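Local coordinates for probable molybdenum cofactor guanylyltransferase (Aquifex aeolicus, PDB 2E8B), which probably transfers the GMP moiety of GTP to Mo-molybdopterin, forming the molybdopterin guanine dinucleotide form of the molybdenum cofactor with the help of magnesium, at residues P108-K112 against E113-Y117; Y158-W161 against A162-D166; K40-I43 against E44-E48. All blocks are in the same frame, centred on the assembly; numbering follows the deposited sequence.

Contact 1 of 3, residues P108-K112 against E113-Y117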
loop_
_atom_site.group_PDB
_atom_site.type_symbol
_atom_site.label_atom_id
_atom_site.label_comp_id
_atom_site.label_asym_id
_atom_site.label_seq_id
_atom_site.Cartn_x
_atom_site.Cartn_y
_atom_site.Cartn_z
ATOM N N PRO A 108 7.643 -7.829 4.522
ATOM C CA PRO A 108 8.965 -8.421 4.311
ATOM C C PRO A 108 9.104 -9.538 3.288
ATOM O O PRO A 108 10.204 -9.791 2.798
ATOM C CB PRO A 108 9.360 -8.872 5.716
ATOM C CG PRO A 108 8.053 -9.292 6.298
ATOM C CD PRO A 108 7.122 -8.176 5.857
ATOM N N LEU A 109 8.002 -10.204 2.959
ATOM C CA LEU A 109 8.055 -11.308 2.008
ATOM C C LEU A 109 7.338 -11.064 0.680
ATOM O O LEU A 109 7.187 -11.987 -0.124
ATOM C CB LEU A 109 7.500 -12.570 2.671
ATOM C CG LEU A 109 8.339 -13.034 3.864
ATOM C CD1 LEU A 109 7.617 -14.142 4.608
ATOM C CD2 LEU A 109 9.699 -13.508 3.374
ATOM N N MET A 110 6.917 -9.828 0.437
ATOM C CA MET A 110 6.218 -9.509 -0.806
ATOM C C MET A 110 7.032 -9.885 -2.041
ATOM O O MET A 110 8.256 -9.733 -2.077
ATOM C CB MET A 110 5.858 -8.015 -0.854
ATOM C CG MET A 110 5.063 -7.571 -2.089
ATOM S SD MET A 110 3.482 -8.455 -2.385
ATOM C CE MET A 110 2.630 -8.179 -0.827
ATOM N N LYS A 111 6.334 -10.410 -3.039
ATOM C CA LYS A 111 6.945 -10.808 -4.299
ATOM C C LYS A 111 6.130 -10.203 -5.424
ATOM O O LYS A 111 4.928 -9.995 -5.289
ATOM C CB LYS A 111 6.956 -12.330 -4.452
ATOM C CG LYS A 111 8.089 -13.023 -3.730
ATOM C CD LYS A 111 8.319 -14.415 -4.300
ATOM C CE LYS A 111 9.617 -15.012 -3.768
ATOM N NZ LYS A 111 9.957 -16.309 -4.421
ATOM N N LYS A 112 6.789 -9.925 -6.538
ATOM C CA LYS A 112 6.112 -9.329 -7.672
ATOM C C LYS A 112 4.933 -10.164 -8.157
ATOM O O LYS A 112 3.919 -9.612 -8.574
ATOM C CB LYS A 112 7.107 -9.126 -8.812
ATOM C CG LYS A 112 7.677 -10.419 -9.372
ATOM C CD LYS A 112 8.753 -10.146 -10.410
ATOM C CE LYS A 112 8.219 -9.302 -11.548
ATOM N NZ LYS A 112 9.230 -9.126 -12.632
ATOM N N GLU A 113 5.055 -11.488 -8.107
ATOM C CA GLU A 113 3.963 -12.343 -8.571
ATOM C C GLU A 113 2.657 -12.071 -7.834
ATOM O O GLU A 113 1.577 -12.179 -8.411
ATOM C CB GLU A 113 4.324 -13.824 -8.433
ATOM C CG GLU A 113 5.480 -14.264 -9.314
ATOM C CD GLU A 113 6.800 -14.302 -8.569
ATOM O OE1 GLU A 113 7.145 -13.302 -7.909
ATOM O OE2 GLU A 113 7.495 -15.338 -8.648
ATOM N N THR A 114 2.756 -11.718 -6.559
ATOM C CA THR A 114 1.563 -11.433 -5.776
ATOM C C THR A 114 0.917 -10.160 -6.301
ATOM O O THR A 114 -0.305 -10.090 -6.464
ATOM C CB THR A 114 1.912 -11.270 -4.295
ATOM O OG1 THR A 114 2.520 -12.480 -3.827
ATOM C CG2 THR A 114 0.664 -10.976 -3.479
ATOM N N VAL A 115 1.741 -9.159 -6.590
ATOM C CA VAL A 115 1.236 -7.903 -7.117
ATOM C C VAL A 115 0.595 -8.138 -8.482
ATOM O O VAL A 115 -0.498 -7.642 -8.763
ATOM C CB VAL A 115 2.368 -6.876 -7.265
ATOM C CG1 VAL A 115 1.848 -5.615 -7.937
ATOM C CG2 VAL A 115 2.942 -6.553 -5.897
ATOM N N LEU A 116 1.276 -8.911 -9.324
ATOM C CA LEU A 116 0.775 -9.196 -10.660
ATOM C C LEU A 116 -0.533 -9.984 -10.648
ATOM O O LEU A 116 -1.397 -9.758 -11.493
ATOM C CB LEU A 116 1.839 -9.941 -11.466
ATOM C CG LEU A 116 3.099 -9.118 -11.751
ATOM C CD1 LEU A 116 4.079 -9.976 -12.509
ATOM C CD2 LEU A 116 2.751 -7.863 -12.549
ATOM N N TYR A 117 -0.691 -10.900 -9.695
ATOM C CA TYR A 117 -1.926 -11.678 -9.624
ATOM C C TYR A 117 -3.082 -10.748 -9.279
ATOM O O TYR A 117 -4.189 -10.892 -9.809
ATOM C CB TYR A 117 -1.837 -12.787 -8.568
ATOM C CG TYR A 117 -3.010 -13.749 -8.615
ATOM C CD1 TYR A 117 -3.137 -14.673 -9.651
ATOM C CD2 TYR A 117 -3.999 -13.724 -7.629
ATOM C CE1 TYR A 117 -4.220 -15.551 -9.707
ATOM C CE2 TYR A 117 -5.088 -14.598 -7.676
ATOM C CZ TYR A 117 -5.190 -15.505 -8.719
ATOM O OH TYR A 117 -6.268 -16.354 -8.790
#

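Contact 2 of 3, residues Y158-W161 against A162-D166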
loop_
_atom_site.group_PDB
_atom_site.type_symbol
_atom_site.label_atom_id
_atom_site.label_comp_id
_atom_site.label_asym_id
_atom_site.label_seq_id
_atom_site.Cartn_x
_atom_site.Cartn_y
_atom_site.Cartn_z
ATOM N N TYR A 158 -12.124 6.620 10.610
ATOM C CA TYR A 158 -10.871 6.243 9.962
ATOM C C TYR A 158 -10.785 4.766 9.601
ATOM O O TYR A 158 -9.755 4.307 9.107
ATOM C CB TYR A 158 -9.694 6.586 10.877
ATOM C CG TYR A 158 -9.408 8.066 11.047
ATOM C CD1 TYR A 158 -10.354 9.037 10.707
ATOM C CD2 TYR A 158 -8.189 8.489 11.579
ATOM C CE1 TYR A 158 -10.085 10.398 10.897
ATOM C CE2 TYR A 158 -7.915 9.835 11.774
ATOM C CZ TYR A 158 -8.865 10.783 11.431
ATOM O OH TYR A 158 -8.596 12.115 11.643
ATOM N N ARG A 159 -11.851 4.013 9.848
ATOM C CA ARG A 159 -11.825 2.588 9.542
ATOM C C ARG A 159 -11.860 2.310 8.046
ATOM O O ARG A 159 -12.816 2.681 7.367
ATOM C CB ARG A 159 -13.010 1.890 10.201
ATOM C CG ARG A 159 -13.056 2.030 11.706
ATOM C CD ARG A 159 -14.356 1.452 12.232
ATOM N NE ARG A 159 -15.503 2.228 11.764
ATOM C CZ ARG A 159 -16.767 1.828 11.870
ATOM N NH1 ARG A 159 -17.048 0.654 12.424
ATOM N NH2 ARG A 159 -17.752 2.611 11.440
ATOM N N ILE A 160 -10.823 1.662 7.524
ATOM C CA ILE A 160 -10.817 1.333 6.102
ATOM C C ILE A 160 -11.836 0.220 5.861
ATOM O O ILE A 160 -12.381 0.096 4.762
ATOM C CB ILE A 160 -9.416 0.900 5.621
ATOM C CG1 ILE A 160 -8.455 2.093 5.717
ATOM C CG2 ILE A 160 -9.481 0.423 4.172
ATOM C CD1 ILE A 160 -7.019 1.766 5.325
ATOM N N TRP A 161 -12.096 -0.588 6.884
ATOM C CA TRP A 161 -13.093 -1.655 6.754
ATOM C C TRP A 161 -14.451 -1.028 6.471
ATOM O O TRP A 161 -15.199 -1.505 5.624
ATOM C CB TRP A 161 -13.210 -2.487 8.034
ATOM C CG TRP A 161 -12.126 -3.496 8.244
ATOM C CD1 TRP A 161 -11.172 -3.889 7.347
ATOM C CD2 TRP A 161 -11.894 -4.257 9.434
ATOM N NE1 TRP A 161 -10.359 -4.848 7.910
ATOM C CE2 TRP A 161 -10.783 -5.093 9.189
ATOM C CE3 TRP A 161 -12.521 -4.314 10.688
ATOM C CZ2 TRP A 161 -10.282 -5.979 10.151
ATOM C CZ3 TRP A 161 -12.022 -5.193 11.645
ATOM C CH2 TRP A 161 -10.915 -6.013 11.369
ATOM N N ALA A 162 -14.767 0.046 7.189
ATOM C CA ALA A 162 -16.043 0.734 7.007
ATOM C C ALA A 162 -16.076 1.407 5.644
ATOM O O ALA A 162 -17.104 1.415 4.965
ATOM C CB ALA A 162 -16.244 1.769 8.115
ATOM N N LEU A 163 -14.947 1.979 5.248
ATOM C CA LEU A 163 -14.848 2.635 3.951
ATOM C C LEU A 163 -15.149 1.630 2.844
ATOM O O LEU A 163 -15.956 1.898 1.955
ATOM C CB LEU A 163 -13.442 3.200 3.740
ATOM C CG LEU A 163 -13.119 3.675 2.318
ATOM C CD1 LEU A 163 -13.913 4.947 1.989
ATOM C CD2 LEU A 163 -11.620 3.949 2.200
ATOM N N LEU A 164 -14.494 0.474 2.912
ATOM C CA LEU A 164 -14.669 -0.556 1.902
ATOM C C LEU A 164 -16.088 -1.117 1.851
ATOM O O LEU A 164 -16.595 -1.412 0.772
ATOM C CB LEU A 164 -13.645 -1.674 2.108
ATOM C CG LEU A 164 -12.195 -1.264 1.804
ATOM C CD1 LEU A 164 -11.287 -2.468 1.997
ATOM C CD2 LEU A 164 -12.076 -0.748 0.382
ATOM N N LYS A 165 -16.735 -1.266 3.004
ATOM C CA LYS A 165 -18.110 -1.757 3.003
ATOM C C LYS A 165 -19.005 -0.705 2.351
ATOM O O LYS A 165 -19.960 -1.030 1.645
ATOM C CB LYS A 165 -18.588 -2.028 4.431
ATOM C CG LYS A 165 -18.011 -3.293 5.023
ATOM C CD LYS A 165 -18.687 -3.638 6.335
ATOM C CE LYS A 165 -18.420 -5.083 6.712
ATOM N NZ LYS A 165 -19.144 -5.471 7.955
ATOM N N ASP A 166 -18.673 0.561 2.573
ATOM C CA ASP A 166 -19.445 1.663 2.017
ATOM C C ASP A 166 -19.347 1.708 0.494
ATOM O O ASP A 166 -20.357 1.641 -0.207
ATOM C CB ASP A 166 -18.942 2.987 2.610
ATOM C CG ASP A 166 -19.805 4.173 2.225
ATOM O OD1 ASP A 166 -20.783 3.992 1.470
ATOM O OD2 ASP A 166 -19.498 5.296 2.686
#

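Contact 3 of 3, residues K40-I43 against E44-E48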
loop_
_atom_site.group_PDB
_atom_site.type_symbol
_atom_site.label_atom_id
_atom_site.label_comp_id
_atom_site.label_asym_id
_atom_site.label_seq_id
_atom_site.Cartn_x
_atom_site.Cartn_y
_atom_site.Cartn_z
ATOM N N LYS A 40 13.451 -0.813 7.828
ATOM C CA LYS A 40 13.976 -0.003 6.734
ATOM C C LYS A 40 14.351 -0.890 5.552
ATOM O O LYS A 40 14.138 -0.519 4.403
ATOM C CB LYS A 40 15.208 0.786 7.181
ATOM C CG LYS A 40 14.942 1.820 8.254
ATOM C CD LYS A 40 16.254 2.416 8.742
ATOM C CE LYS A 40 16.066 3.184 10.043
ATOM N NZ LYS A 40 17.377 3.639 10.589
ATOM N N LYS A 41 14.920 -2.058 5.839
ATOM C CA LYS A 41 15.305 -2.992 4.787
ATOM C C LYS A 41 14.038 -3.542 4.149
ATOM O O LYS A 41 13.989 -3.802 2.946
ATOM C CB LYS A 41 16.122 -4.150 5.368
ATOM C CG LYS A 41 17.472 -3.739 5.931
ATOM C CD LYS A 41 18.377 -3.174 4.848
ATOM C CE LYS A 41 18.670 -4.199 3.759
ATOM N NZ LYS A 41 19.669 -3.695 2.772
ATOM N N VAL A 42 13.014 -3.721 4.975
ATOM C CA VAL A 42 11.743 -4.238 4.496
ATOM C C VAL A 42 11.093 -3.289 3.489
ATOM O O VAL A 42 10.733 -3.707 2.389
ATOM C CB VAL A 42 10.767 -4.491 5.669
ATOM C CG1 VAL A 42 9.383 -4.847 5.132
ATOM C CG2 VAL A 42 11.292 -5.624 6.548
ATOM N N ILE A 43 10.953 -2.011 3.840
ATOM C CA ILE A 43 10.319 -1.086 2.902
ATOM C C ILE A 43 11.177 -0.917 1.654
ATOM O O ILE A 43 10.661 -0.701 0.554
ATOM C CB ILE A 43 10.026 0.302 3.537
ATOM C CG1 ILE A 43 9.102 1.095 2.606
ATOM C CG2 ILE A 43 11.316 1.075 3.768
ATOM C CD1 ILE A 43 8.585 2.397 3.197
ATOM N N GLU A 44 12.491 -1.020 1.822
ATOM C CA GLU A 44 13.396 -0.907 0.686
ATOM C C GLU A 44 13.066 -2.035 -0.288
ATOM O O GLU A 44 12.971 -1.820 -1.498
ATOM C CB GLU A 44 14.847 -1.036 1.157
ATOM C CG GLU A 44 15.886 -0.838 0.066
ATOM C CD GLU A 44 17.307 -0.972 0.592
ATOM O OE1 GLU A 44 17.681 -2.074 1.038
ATOM O OE2 GLU A 44 18.048 0.029 0.563
ATOM N N ARG A 45 12.876 -3.237 0.245
ATOM C CA ARG A 45 12.549 -4.385 -0.587
ATOM C C ARG A 45 11.190 -4.230 -1.263
ATOM O O ARG A 45 11.032 -4.567 -2.440
ATOM C CB ARG A 45 12.565 -5.672 0.238
ATOM C CG ARG A 45 13.936 -6.048 0.787
ATOM C CD ARG A 45 14.040 -7.549 1.029
ATOM N NE ARG A 45 13.174 -8.015 2.109
ATOM C CZ ARG A 45 13.432 -7.852 3.404
ATOM N NH1 ARG A 45 14.540 -7.231 3.794
ATOM N NH2 ARG A 45 12.582 -8.311 4.313
ATOM N N VAL A 46 10.208 -3.724 -0.523
ATOM C CA VAL A 46 8.874 -3.536 -1.080
ATOM C C VAL A 46 8.935 -2.537 -2.227
ATOM O O VAL A 46 8.284 -2.716 -3.255
ATOM C CB VAL A 46 7.882 -3.015 -0.019
ATOM C CG1 VAL A 46 6.549 -2.674 -0.668
ATOM C CG2 VAL A 46 7.679 -4.068 1.060
ATOM N N TYR A 47 9.726 -1.485 -2.038
ATOM C CA TYR A 47 9.884 -0.446 -3.044
ATOM C C TYR A 47 10.503 -1.008 -4.319
ATOM O O TYR A 47 10.027 -0.738 -5.423
ATOM C CB TYR A 47 10.763 0.680 -2.492
ATOM C CG TYR A 47 11.092 1.742 -3.510
ATOM C CD1 TYR A 47 10.085 2.494 -4.111
ATOM C CD2 TYR A 47 12.411 1.985 -3.885
ATOM C CE1 TYR A 47 10.386 3.461 -5.065
ATOM C CE2 TYR A 47 12.722 2.947 -4.834
ATOM C CZ TYR A 47 11.707 3.681 -5.420
ATOM O OH TYR A 47 12.012 4.645 -6.351
ATOM N N GLU A 48 11.559 -1.797 -4.164
ATOM C CA GLU A 48 12.215 -2.387 -5.319
ATOM C C GLU A 48 11.271 -3.355 -6.030
ATOM O O GLU A 48 11.237 -3.409 -7.255
ATOM C CB GLU A 48 13.501 -3.090 -4.883
ATOM C CG GLU A 48 14.474 -2.137 -4.203
ATOM C CD GLU A 48 15.849 -2.736 -3.992
ATOM O OE1 GLU A 48 15.949 -3.787 -3.323
ATOM O OE2 GLU A 48 16.831 -2.150 -4.495
HETATM O O HOH W 1 16.335 -4.143 1.452
#

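Contact 1 of 3, residues P108-K112 against E113-Y117
Met110 reaches forward to the first turn of helix 112-120 and meets Thr114 and Val115. It lies in the loop between strand 99-104 and that helix, just past Asp106, which is predicted to bind GTP and magnesium. Its CG stands opposite the backbone N (chi1 -177°), and two further bends carry the thioether round to the helix. Met110 SD lies 3.7 Å from Thr114 CB, and the two side chains cross at a slant. Met110 SD also packs against Val115 CG2 at 4.0 Å. On the buried side, Met110 touches Leu103 and Val115 touches Phe101, both of strand 99-104.

Lys111 takes the N-cap position. Thr114 N donates to Lys111 O at 3.0 Å. The bond is bent, 136° at the hydrogen, and the donor sits well above the carbonyl plane. Thr114 OG1 turns to Thr181 OG1 for its own hydrogen bond. Lys111 and Glu113 run side by side and point the same way. Glu113 OE1 touches Lys111 CB at 3.6 Å. Their charged ends stay apart, with Lys111 NZ 5.0 Å from Glu113 OE2.

Lys112 begins the helix. Its side chain crosses that of Glu113, and Lys112 CG is 3.3 Å from Glu113 OE1. Lys112 NZ goes elsewhere, to Thr5 OG1. Leu116 N donates to Lys112 O at 2.8 Å, a nearly straight bond of 166°. Leu116 CG lies 3.3 Å from Lys112 O.

The chemistry is that of a helix start. A bent bond at the cap gives way to a straight one in the first full turn. A carboxylate at this end would suit the partial positive charge of the helix terminus. It probably also gains from the two lysines, though it touches their methylenes and makes no salt bridge with their ammonium groups.

Contact 2 of 3, residues Y158-W161 against A162-D166
The first turn of helix 160-167, in the GT-A type nucleotidyltransferase domain, is built here, with Arg159 as the N-cap and Ala162 tucked beside its side chain. Leu163 N donates to Arg159 O at 3.1 Å, a bond of the first turn. The arginine side chain runs out past Ala162. A bend at chi3 (-65°) turns the guanidinium so that Ala162 CB lies over one of its faces. Ala162 CB stands 3.4 Å above the plane of the Arg159 guanidinium, displaced toward the rim. Ala162 CB is 3.7 Å from Arg159 NH2. Asp157, just before the turn, makes a salt bridge with Arg159 NE. The methyl and the aspartate together should restrict the rotation of the group.

Ile160 and Leu164 form the buried stripe one turn apart. They lie side by side and point the same way, with Ile160 CG2 4.0 Å from Leu164 CG. Both pack on Tyr141 of strand 140-142, and Ile160 also reaches helix 84-94. Leu163 touches Ile149 of helix 146-154 and Leu88 of helix 84-94. The turn thus packs between the sheet and two helices.

Ile160 O takes a hydrogen bond and a close carbon. Leu164 N donates to Ile160 O at 2.8 Å with an angle of 165° at the hydrogen. Leu164 CG, held beside its own backbone N by the first torsion, comes within 3.3 Å of Ile160 O.

Trp161 and Lys165 are on the exposed side. Trp161 meets Lys165 through its backbone. Lys165 N donates to Trp161 O at 3.0 Å, and the lysine chain starts out close by. Lys165 CG rests 3.4 Å from Trp161 O.

Contact 3 of 3, residues K40-I43 against E44-E48
Lys41 and Glu44 lie side by side on helix 32-51, the helix of the beta-alpha-beta unit that joins strands 16-22 and 56-61. They point the same way. Two bends in the lysine chain bring Lys41 NZ to 3.1 Å from Glu44 OE1, a salt bridge with a hydrogen bond on the syn lone pair. The Glu44 chain runs out fully extended from a chi1 of -176°, which brings OE1 beside the lysine ammonium group. A water donates both to Glu44 OE1 and, at 2.8 Å, to Lys41 O.

Arg45 crosses Val42 at a slant. One face of its guanidinium passes over Val42 CA, which is 4.0 Å from the plane and offset toward the rim. Arg45 NH2 lies 3.7 Å from Val42 CG2 and probably donates to Pro108 O. Arg45 CG presses on Lys41 O at 3.1 Å. An alanine here would probably leave Pro108 O without this partner and Val42 without the guanidinium packed beside it.

Ile43 and Val46 face strand 16-22, both touching Val19. Tyr47 reaches Val57 and Ile59 of strand 56-61. The helix is thus seated on both parallel strands.

Backbone bonds tie one turn to the next. Val46 N donates to Val42 O at 3.0 Å.

Overall arrangement
Contacts 1 and 3 are neighbours, their centres 13 Å apart. They touch where Arg45 NH2 meets Pro108 O at 3.2 Å, a probable hydrogen bond, and where Val42 CG1 packs on Pro108 N. Contact 2 is remote from both. Its nearest atoms are about 15 Å from either, and it lies across the chain's centre from contact 3. Contact 3 lies closest to the predicted GTP and magnesium site; contacts 1 and 2 approach it from further off. Val42 is about 5 Å from Asp106 and Ile43 about 4 Å from Ala21, side chain to side chain. On the same measure Met110 is about 8 Å from Asp106 and Ile160 about 7 Å from Leu20.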